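Local coordinates for protein mandelate racemase (PDB 3H12) that is a putative mandelate racemase of the enolase superfamily that probably catalyses a metal-assisted racemisation or related reaction on a carboxylate substrate, at residues A[138-143]-A[350-355]; A[198-203]-A[221-226]; A[249-254]-A[273-278]. All blocks are in the same frame, centred on the assembly; numbering follows the deposited sequence.

Following the chain from the N terminus, residues 138-143 come first, in the opening strand of the barrel domain. Their partner, 350-355, lies some 200 residues later, so interaction 1 closes a long loop that encloses the other two contacts. Within it, interaction 2 closes a short beta-alpha-beta loop from 198-203 to 221-226. Interaction 3 follows in series and closes a second one, from 249-254 to 273-278. Strands 225-227 and 249-252 are neighbours, so interactions 2 and 3 join side by side in one sheet. Both also reach the same sodium ion. Tyr142 of interaction 1 packs against Leu199 and Trp225 of interaction 2.

Interaction 1. Residues A[138-143]-A[350-355]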
loop_
_atom_site.group_PDB
_atom_site.type_symbol
_atom_site.label_atom_id
_atom_site.label_comp_id
_atom_site.label_asym_id
_atom_site.label_seq_id
_atom_site.Cartn_x
_atom_site.Cartn_y
_atom_site.Cartn_z
ATOM N N GLY A 138 6.428 9.390 -41.551
ATOM C CA GLY A 138 5.026 9.032 -41.779
ATOM C C GLY A 138 4.586 8.280 -40.558
ATOM O O GLY A 138 5.337 7.997 -39.627
ATOM N N VAL A 139 3.301 7.880 -40.656
ATOM C CA VAL A 139 2.615 7.295 -39.531
ATOM C C VAL A 139 2.220 5.840 -39.832
ATOM O O VAL A 139 1.406 5.553 -40.707
ATOM C CB VAL A 139 1.320 8.121 -39.286
ATOM C CG1 VAL A 139 0.495 7.416 -38.125
ATOM C CG2 VAL A 139 1.766 9.462 -38.583
ATOM N N ARG A 140 2.759 4.932 -39.014
ATOM C CA ARG A 140 2.505 3.466 -39.253
ATOM C C ARG A 140 1.065 3.147 -38.938
ATOM O O ARG A 140 0.534 3.489 -37.847
ATOM C CB ARG A 140 3.434 2.643 -38.363
ATOM C CG ARG A 140 3.233 1.101 -38.655
ATOM C CD ARG A 140 3.080 0.308 -37.400
ATOM N NE ARG A 140 3.522 -1.067 -37.825
ATOM C CZ ARG A 140 4.419 -1.726 -37.127
ATOM N NH1 ARG A 140 4.849 -1.145 -35.919
ATOM N NH2 ARG A 140 4.746 -2.986 -37.528
ATOM N N ALA A 141 0.308 2.583 -39.950
ATOM C CA ALA A 141 -1.128 2.311 -39.793
ATOM C C ALA A 141 -1.414 0.817 -39.585
ATOM O O ALA A 141 -0.592 -0.018 -40.000
ATOM C CB ALA A 141 -1.866 2.762 -41.113
ATOM N N TYR A 142 -2.601 0.494 -39.044
ATOM C CA TYR A 142 -2.991 -0.898 -39.062
ATOM C C TYR A 142 -4.332 -0.983 -39.709
ATOM O O TYR A 142 -5.175 -0.055 -39.614
ATOM C CB TYR A 142 -3.034 -1.534 -37.646
ATOM C CG TYR A 142 -4.098 -1.012 -36.725
ATOM C CD1 TYR A 142 -5.350 -1.660 -36.567
ATOM C CD2 TYR A 142 -3.805 0.017 -35.808
ATOM C CE1 TYR A 142 -6.307 -1.199 -35.633
ATOM C CE2 TYR A 142 -4.765 0.434 -34.805
ATOM C CZ TYR A 142 -5.984 -0.175 -34.761
ATOM O OH TYR A 142 -6.940 0.132 -33.820
ATOM N N ALA A 143 -4.602 -2.155 -40.299
ATOM C CA ALA A 143 -5.890 -2.368 -40.985
ATOM C C ALA A 143 -6.925 -2.799 -39.887
ATOM O O ALA A 143 -6.774 -3.804 -39.210
ATOM C CB ALA A 143 -5.697 -3.573 -41.979
ATOM N N ASN A 350 5.255 2.158 -47.782
ATOM C CA ASN A 350 6.066 1.495 -46.782
ATOM C C ASN A 350 5.348 1.333 -45.460
ATOM O O ASN A 350 5.965 1.329 -44.375
ATOM C CB ASN A 350 7.407 2.192 -46.563
ATOM C CG ASN A 350 8.129 2.391 -47.866
ATOM O OD1 ASN A 350 8.131 1.494 -48.691
ATOM N ND2 ASN A 350 8.641 3.580 -48.110
ATOM N N GLY A 351 4.018 1.092 -45.582
ATOM C CA GLY A 351 3.290 0.831 -44.302
ATOM C C GLY A 351 2.844 2.086 -43.573
ATOM O O GLY A 351 2.177 1.983 -42.525
ATOM N N LEU A 352 3.184 3.244 -44.128
ATOM C CA LEU A 352 2.934 4.522 -43.384
ATOM C C LEU A 352 1.870 5.332 -44.171
ATOM O O LEU A 352 1.838 5.321 -45.440
ATOM C CB LEU A 352 4.207 5.429 -43.392
ATOM C CG LEU A 352 5.392 4.669 -42.854
ATOM C CD1 LEU A 352 6.661 5.696 -42.718
ATOM C CD2 LEU A 352 5.180 3.974 -41.502
ATOM N N VAL A 353 1.090 6.158 -43.467
ATOM C CA VAL A 353 0.253 7.223 -44.073
ATOM C C VAL A 353 0.822 8.589 -43.677
ATOM O O VAL A 353 1.670 8.677 -42.788
ATOM C CB VAL A 353 -1.257 7.133 -43.616
ATOM C CG1 VAL A 353 -1.886 5.693 -44.108
ATOM C CG2 VAL A 353 -1.431 7.206 -42.045
ATOM N N GLN A 354 0.356 9.632 -44.383
ATOM C CA GLN A 354 0.768 11.028 -44.138
ATOM C C GLN A 354 -0.450 11.829 -43.811
ATOM O O GLN A 354 -1.505 11.613 -44.426
ATOM C CB GLN A 354 1.396 11.620 -45.410
ATOM C CG GLN A 354 2.478 10.841 -46.068
ATOM C CD GLN A 354 3.739 10.742 -45.176
ATOM O OE1 GLN A 354 3.988 11.605 -44.324
ATOM N NE2 GLN A 354 4.489 9.655 -45.316
ATOM N N PRO A 355 -0.387 12.774 -42.884
ATOM C CA PRO A 355 -1.511 13.597 -42.564
ATOM C C PRO A 355 -1.842 14.497 -43.814
ATOM O O PRO A 355 -0.935 14.749 -44.625
ATOM C CB PRO A 355 -0.955 14.545 -41.426
ATOM C CG PRO A 355 0.475 14.385 -41.447
ATOM C CD PRO A 355 0.837 13.120 -42.104
HETATM O O HOH W 1 1.461 -0.397 -41.678
#
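Val139 and Val353 face each other as an antiparallel hydrogen-bonded pair. Val139 N donates to Val353 O at 2.8 Å, in the carbonyl plane, and Val353 N returns a bond of 2.8 Å to Val139 O. A longer bond follows, Ala141 N to Gly351 O at 3.2 Å. One water donates to both Ala141 O and Gly351 O and bridges the strands where they part. On one face of the sheet, Val353 straddles its neighbours. With CG1 anti to its own carbonyl carbon (chi1 -62°), CG2 falls between the backbone N and that carbon and lies 4.0 Å from Val139 CB, while CG1 reaches Ala141 CB. On the other face, Leu352 spreads its two methyls along the backbone. CD2 is 3.5 Å from Arg140 CA and CD1 is 3.8 Å from Gly138 CA. The amide of Gln354 folds back beside Gly138, with NE2 3.6 Å from Gly138 CA, and is held there by Arg137 O. Further out, Leu316 of helix 309-321 packs on both valines. Arg140 NE hydrogen-bonds Thr168 OG1. The arrangement is a short antiparallel strand added beside the first strand of the enolase-superfamily barrel domain.

Interaction 2. Residues A[198-203]-A[221-226]; sequences ILVDAN and AGCYWF. With NA (sodium ion), chain C.
This contact belongs to a beta-alpha-beta unit of the barrel domain, in which strand 197-201, helix 208-220 and strand 225-227 follow one another. The two strands run parallel. Tyr224 N donates to Ile198 O at 2.8 Å, and Val200 N donates to Trp225 O at 3.0 Å. The N of Trp225 is buried with no partner. Gly222, at positive phi, ends the preceding helix in a Schellman motif. A water then joins Gly222 O to Ile198 N.

The side chains divide between the barrel interior and the helix layer. On the inner side, Leu199 lies over one face of the Trp225 indole. Its CD2 forms a CH-pi contact 3.8 Å from the centroid of the six-membered ring, displaced toward the rim. The indole takes this place with CG between its backbone N and carbonyl carbon (chi1 75°). Its NE1 makes a weak bond to Glu227. On the outer side, the two methyls of Val200 diverge: CG2 meets Cys223 SG at 3.9 Å and CG1 approaches Phe226 CD1. Leu218 of helix 208-220 covers these three residues.

At the end of its strand, Asp201 turns to the sodium ion, which Glu227 and Glu254 also bind. Lys173 NZ also hydrogen-bonds Asp201 OD2. OD1 closes an Asx turn by accepting from Asn203 N, and it also takes a bond from a sodium-bound water. Asp201 OD2 itself binds the sodium at 2.5 Å.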
loop_
_atom_site.group_PDB
_atom_site.type_symbol
_atom_site.label_atom_id
_atom_site.label_comp_id
_atom_site.label_asym_id
_atom_site.label_seq_id
_atom_site.Cartn_x
_atom_site.Cartn_y
_atom_site.Cartn_z
ATOM N N ILE A 198 -0.059 -8.146 -34.804
ATOM C CA ILE A 198 -1.418 -8.612 -34.728
ATOM C C ILE A 198 -2.035 -8.026 -33.438
ATOM O O ILE A 198 -1.458 -8.240 -32.324
ATOM C CB ILE A 198 -1.509 -10.124 -34.746
ATOM C CG1 ILE A 198 -0.913 -10.660 -36.081
ATOM C CG2 ILE A 198 -3.010 -10.571 -34.510
ATOM C CD1 ILE A 198 -0.896 -12.236 -36.080
ATOM N N LEU A 199 -3.069 -7.204 -33.604
ATOM C CA LEU A 199 -3.806 -6.556 -32.478
ATOM C C LEU A 199 -5.059 -7.357 -32.275
ATOM O O LEU A 199 -5.603 -7.907 -33.263
ATOM C CB LEU A 199 -4.157 -5.155 -32.897
ATOM C CG LEU A 199 -2.936 -4.133 -32.887
ATOM C CD1 LEU A 199 -1.774 -4.532 -33.730
ATOM C CD2 LEU A 199 -3.622 -2.848 -33.386
ATOM N N VAL A 200 -5.582 -7.393 -31.038
ATOM C CA VAL A 200 -6.832 -8.135 -30.750
ATOM C C VAL A 200 -7.728 -7.202 -30.033
ATOM O O VAL A 200 -7.288 -6.391 -29.162
ATOM C CB VAL A 200 -6.449 -9.382 -29.817
ATOM C CG1 VAL A 200 -7.663 -10.073 -29.227
ATOM C CG2 VAL A 200 -5.705 -10.347 -30.795
ATOM N N ASP A 201 -9.045 -7.268 -30.319
ATOM C CA ASP A 201 -10.026 -6.292 -29.722
ATOM C C ASP A 201 -11.283 -7.096 -29.368
ATOM O O ASP A 201 -11.942 -7.717 -30.239
ATOM C CB ASP A 201 -10.320 -5.246 -30.799
ATOM C CG ASP A 201 -11.359 -4.211 -30.337
ATOM O OD1 ASP A 201 -11.972 -4.341 -29.217
ATOM O OD2 ASP A 201 -11.514 -3.241 -31.139
ATOM N N ALA A 202 -11.601 -7.169 -28.060
ATOM C CA ALA A 202 -12.804 -7.942 -27.627
ATOM C C ALA A 202 -14.021 -7.127 -27.417
ATOM O O ALA A 202 -15.093 -7.674 -27.061
ATOM C CB ALA A 202 -12.429 -8.618 -26.238
ATOM N N ASN A 203 -13.958 -5.780 -27.682
ATOM C CA ASN A 203 -15.149 -4.902 -27.546
ATOM C C ASN A 203 -15.937 -5.212 -26.250
ATOM O O ASN A 203 -17.184 -5.232 -26.198
ATOM C CB ASN A 203 -16.173 -5.076 -28.773
ATOM C CG ASN A 203 -15.641 -4.389 -30.011
ATOM O OD1 ASN A 203 -15.055 -5.048 -30.862
ATOM N ND2 ASN A 203 -15.823 -3.056 -30.093
ATOM N N ALA A 221 1.016 -15.902 -29.007
ATOM C CA ALA A 221 1.007 -15.437 -30.415
ATOM C C ALA A 221 1.696 -14.092 -30.623
ATOM O O ALA A 221 1.757 -13.612 -31.747
ATOM C CB ALA A 221 -0.457 -15.331 -30.928
ATOM N N GLY A 222 2.331 -13.571 -29.572
ATOM C CA GLY A 222 3.168 -12.358 -29.749
ATOM C C GLY A 222 2.311 -11.156 -30.150
ATOM O O GLY A 222 2.758 -10.257 -30.850
ATOM N N CYS A 223 1.061 -11.079 -29.647
ATOM C CA CYS A 223 0.156 -9.987 -30.081
ATOM C C CYS A 223 0.583 -8.617 -29.502
ATOM O O CYS A 223 1.167 -8.517 -28.407
ATOM C CB CYS A 223 -1.284 -10.236 -29.634
ATOM S SG CYS A 223 -1.993 -11.605 -30.537
ATOM N N TYR A 224 0.320 -7.546 -30.271
ATOM C CA TYR A 224 0.791 -6.221 -29.840
ATOM C C TYR A 224 -0.065 -5.640 -28.714
ATOM O O TYR A 224 0.547 -5.051 -27.755
ATOM C CB TYR A 224 0.777 -5.351 -31.086
ATOM C CG TYR A 224 1.412 -3.954 -30.861
ATOM C CD1 TYR A 224 2.750 -3.813 -30.988
ATOM C CD2 TYR A 224 0.599 -2.856 -30.569
ATOM C CE1 TYR A 224 3.340 -2.568 -30.822
ATOM C CE2 TYR A 224 1.118 -1.557 -30.436
ATOM C CZ TYR A 224 2.531 -1.464 -30.537
ATOM O OH TYR A 224 3.071 -0.209 -30.355
ATOM N N TRP A 225 -1.398 -5.780 -28.805
ATOM C CA TRP A 225 -2.229 -5.267 -27.703
ATOM C C TRP A 225 -3.522 -6.069 -27.655
ATOM O O TRP A 225 -3.881 -6.773 -28.625
ATOM C CB TRP A 225 -2.448 -3.721 -27.744
ATOM C CG TRP A 225 -3.425 -3.183 -28.787
ATOM C CD1 TRP A 225 -4.678 -3.658 -29.186
ATOM C CD2 TRP A 225 -3.264 -1.945 -29.468
ATOM N NE1 TRP A 225 -5.287 -2.764 -30.114
ATOM C CE2 TRP A 225 -4.450 -1.691 -30.240
ATOM C CE3 TRP A 225 -2.247 -1.014 -29.445
ATOM C CZ2 TRP A 225 -4.580 -0.532 -31.069
ATOM C CZ3 TRP A 225 -2.395 0.158 -30.191
ATOM C CH2 TRP A 225 -3.552 0.368 -30.991
ATOM N N PHE A 226 -4.181 -5.947 -26.496
ATOM C CA PHE A 226 -5.502 -6.550 -26.194
ATOM C C PHE A 226 -6.352 -5.393 -25.798
ATOM O O PHE A 226 -6.171 -4.727 -24.751
ATOM C CB PHE A 226 -5.214 -7.477 -24.978
ATOM C CG PHE A 226 -6.350 -8.402 -24.611
ATOM C CD1 PHE A 226 -7.487 -8.487 -25.393
ATOM C CD2 PHE A 226 -6.262 -9.187 -23.477
ATOM C CE1 PHE A 226 -8.513 -9.413 -25.080
ATOM C CE2 PHE A 226 -7.321 -10.125 -23.099
ATOM C CZ PHE A 226 -8.437 -10.206 -23.907
HETATM NA NA NA C . -12.157 -0.912 -30.669
HETATM O O HOH W 2 2.089 -8.534 -32.848
HETATM O O HOH W 3 -13.063 -2.006 -28.832
HETATM O O HOH W 4 -14.355 -1.046 -31.503
HETATM O O HOH W 5 -11.739 -0.148 -33.013
#

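Interaction 3. Residues A[249-254]-A[273-278]. With NA (sodium ion), chain C.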
loop_
_atom_site.group_PDB
_atom_site.type_symbol
_atom_site.label_atom_id
_atom_site.label_comp_id
_atom_site.label_asym_id
_atom_site.label_seq_id
_atom_site.Cartn_x
_atom_site.Cartn_y
_atom_site.Cartn_z
ATOM N N ARG A 249 0.258 -5.411 -24.677
ATOM C CA ARG A 249 -0.192 -4.172 -24.059
ATOM C C ARG A 249 -1.673 -4.270 -23.774
ATOM O O ARG A 249 -2.475 -4.791 -24.632
ATOM C CB ARG A 249 0.031 -2.982 -25.074
ATOM C CG ARG A 249 1.503 -2.775 -25.282
ATOM C CD ARG A 249 1.642 -2.071 -26.670
ATOM N NE ARG A 249 3.062 -1.854 -26.974
ATOM C CZ ARG A 249 3.817 -2.841 -27.464
ATOM N NH1 ARG A 249 3.380 -4.105 -27.679
ATOM N NH2 ARG A 249 5.178 -2.596 -27.652
ATOM N N ILE A 250 -2.123 -3.786 -22.588
ATOM C CA ILE A 250 -3.586 -3.662 -22.353
ATOM C C ILE A 250 -4.013 -2.264 -22.867
ATOM O O ILE A 250 -3.514 -1.223 -22.423
ATOM C CB ILE A 250 -3.855 -3.856 -20.814
ATOM C CG1 ILE A 250 -3.296 -5.161 -20.317
ATOM C CG2 ILE A 250 -5.369 -3.689 -20.572
ATOM C CD1 ILE A 250 -3.696 -6.415 -21.171
ATOM N N ALA A 251 -5.015 -2.259 -23.765
ATOM C CA ALA A 251 -5.410 -1.009 -24.431
ATOM C C ALA A 251 -6.902 -0.795 -24.269
ATOM O O ALA A 251 -7.664 -1.731 -24.305
ATOM C CB ALA A 251 -5.104 -1.138 -25.982
ATOM N N THR A 252 -7.345 0.423 -23.960
ATOM C CA THR A 252 -8.756 0.721 -24.032
ATOM C C THR A 252 -8.843 2.244 -24.213
ATOM O O THR A 252 -7.900 2.995 -23.967
ATOM C CB THR A 252 -9.434 0.198 -22.717
ATOM O OG1 THR A 252 -10.851 0.450 -22.907
ATOM C CG2 THR A 252 -8.991 0.991 -21.469
ATOM N N GLY A 253 -10.013 2.687 -24.703
ATOM C CA GLY A 253 -10.270 4.138 -24.569
ATOM C C GLY A 253 -11.386 4.669 -25.525
ATOM O O GLY A 253 -11.788 5.811 -25.254
ATOM N N GLU A 254 -11.789 3.898 -26.546
ATOM C CA GLU A 254 -12.851 4.482 -27.368
ATOM C C GLU A 254 -14.119 4.809 -26.612
ATOM O O GLU A 254 -14.899 5.699 -27.040
ATOM C CB GLU A 254 -13.101 3.593 -28.555
ATOM C CG GLU A 254 -13.836 2.389 -28.161
ATOM C CD GLU A 254 -13.836 1.405 -29.375
ATOM O OE1 GLU A 254 -14.861 1.126 -29.988
ATOM O OE2 GLU A 254 -12.722 0.950 -29.618
ATOM N N VAL A 273 -1.918 1.265 -23.157
ATOM C CA VAL A 273 -2.186 2.101 -24.380
ATOM C C VAL A 273 -3.493 2.807 -24.179
ATOM O O VAL A 273 -4.550 2.143 -24.021
ATOM C CB VAL A 273 -2.290 1.181 -25.647
ATOM C CG1 VAL A 273 -2.790 1.960 -26.878
ATOM C CG2 VAL A 273 -0.923 0.535 -25.949
ATOM N N LEU A 274 -3.425 4.131 -24.096
ATOM C CA LEU A 274 -4.676 4.935 -23.996
ATOM C C LEU A 274 -5.178 5.205 -25.436
ATOM O O LEU A 274 -4.412 5.585 -26.307
ATOM C CB LEU A 274 -4.284 6.312 -23.385
ATOM C CG LEU A 274 -3.965 6.296 -21.900
ATOM C CD1 LEU A 274 -2.599 5.563 -21.521
ATOM C CD2 LEU A 274 -3.882 7.775 -21.475
ATOM N N GLN A 275 -6.458 4.914 -25.631
ATOM C CA GLN A 275 -7.019 4.994 -27.033
ATOM C C GLN A 275 -8.037 6.113 -27.148
ATOM O O GLN A 275 -8.865 6.073 -28.076
ATOM C CB GLN A 275 -7.643 3.643 -27.394
ATOM C CG GLN A 275 -6.596 2.522 -27.378
ATOM C CD GLN A 275 -7.177 1.300 -27.933
ATOM O OE1 GLN A 275 -8.082 0.711 -27.282
ATOM N NE2 GLN A 275 -6.623 0.786 -29.061
ATOM N N ALA A 276 -7.900 7.155 -26.285
ATOM C CA ALA A 276 -8.842 8.303 -26.413
ATOM C C ALA A 276 -8.782 8.821 -27.914
ATOM O O ALA A 276 -7.724 9.127 -28.467
ATOM C CB ALA A 276 -8.248 9.465 -25.517
ATOM N N ASP A 277 -10.052 8.951 -28.438
ATOM C CA ASP A 277 -10.234 9.400 -29.833
ATOM C C ASP A 277 -10.509 10.911 -29.744
ATOM O O ASP A 277 -11.412 11.316 -28.991
ATOM C CB ASP A 277 -11.475 8.570 -30.321
ATOM C CG ASP A 277 -11.916 8.893 -31.722
ATOM O OD1 ASP A 277 -11.609 9.970 -32.247
ATOM O OD2 ASP A 277 -12.614 7.963 -32.286
ATOM N N ALA A 278 -9.802 11.702 -30.559
ATOM C CA ALA A 278 -10.045 13.109 -30.498
ATOM C C ALA A 278 -11.528 13.454 -30.810
ATOM O O ALA A 278 -12.007 14.537 -30.355
ATOM C CB ALA A 278 -9.174 13.821 -31.552
HETATM NA NA NA C . -12.157 -0.912 -30.669
HETATM O O HOH W 6 -12.294 7.975 -26.989
HETATM O O HOH W 7 -10.840 1.397 -27.463
HETATM O O HOH W 4 -14.355 -1.046 -31.503
HETATM O O HOH W 5 -11.739 -0.148 -33.013
HETATM O O HOH W 3 -13.063 -2.006 -28.832
#
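Gln275 CG is anti to its own carbonyl carbon (chi1 -62°), and the extended chain beyond it carries the amide across to Ala251 and Thr252. Glu254 CG instead lies between the backbone N and carbonyl carbon (chi1 75°), and an extended chi2 carries its carboxylate to the sodium ion. Both residues follow the parallel strands 249-252 and 273-274 of a beta-alpha-beta unit in the barrel domain.

Three backbone bonds join the strands. Val273 N donates to Ile250 O, and Thr252 N to Val273 O in a longer bond of 3.3 Å. Gln275 N then donates to Thr252 O at 2.9 Å, from above the carbonyl plane. Beyond the strands, a water accepts from Asp277 N and donates to Gly253 O. Gly253 N lies 3.7 Å from Gln275 CB, and the backbone angles of Gly253 suit glycine.

Toward the barrel interior, Ala251 CB packs 3.7 Å from Val273 CB. Val273 CG2 is touched by both CB and CD of Arg249. The guanidinium group of Arg249 continues to Tyr224, where NH1 donates to the backbone O and the charge makes a cation-pi contact with the ring. Trp225 lies against all four of these inward side chains, Arg249, Ala251, Val273 and Gln275.

At the metal site, Gln275 is second shell: its NE2 donates to OE1 of Glu227, whose OE2 is a sodium ligand. One water accepts from Glu254 N and lies within bonding distance of Gln275 OE1 and Glu254 OE2. Another, bound to the sodium, donates to Glu254 OE1 at 2.7 Å. Glu254 OE2 coordinates the sodium ion directly at 2.2 Å.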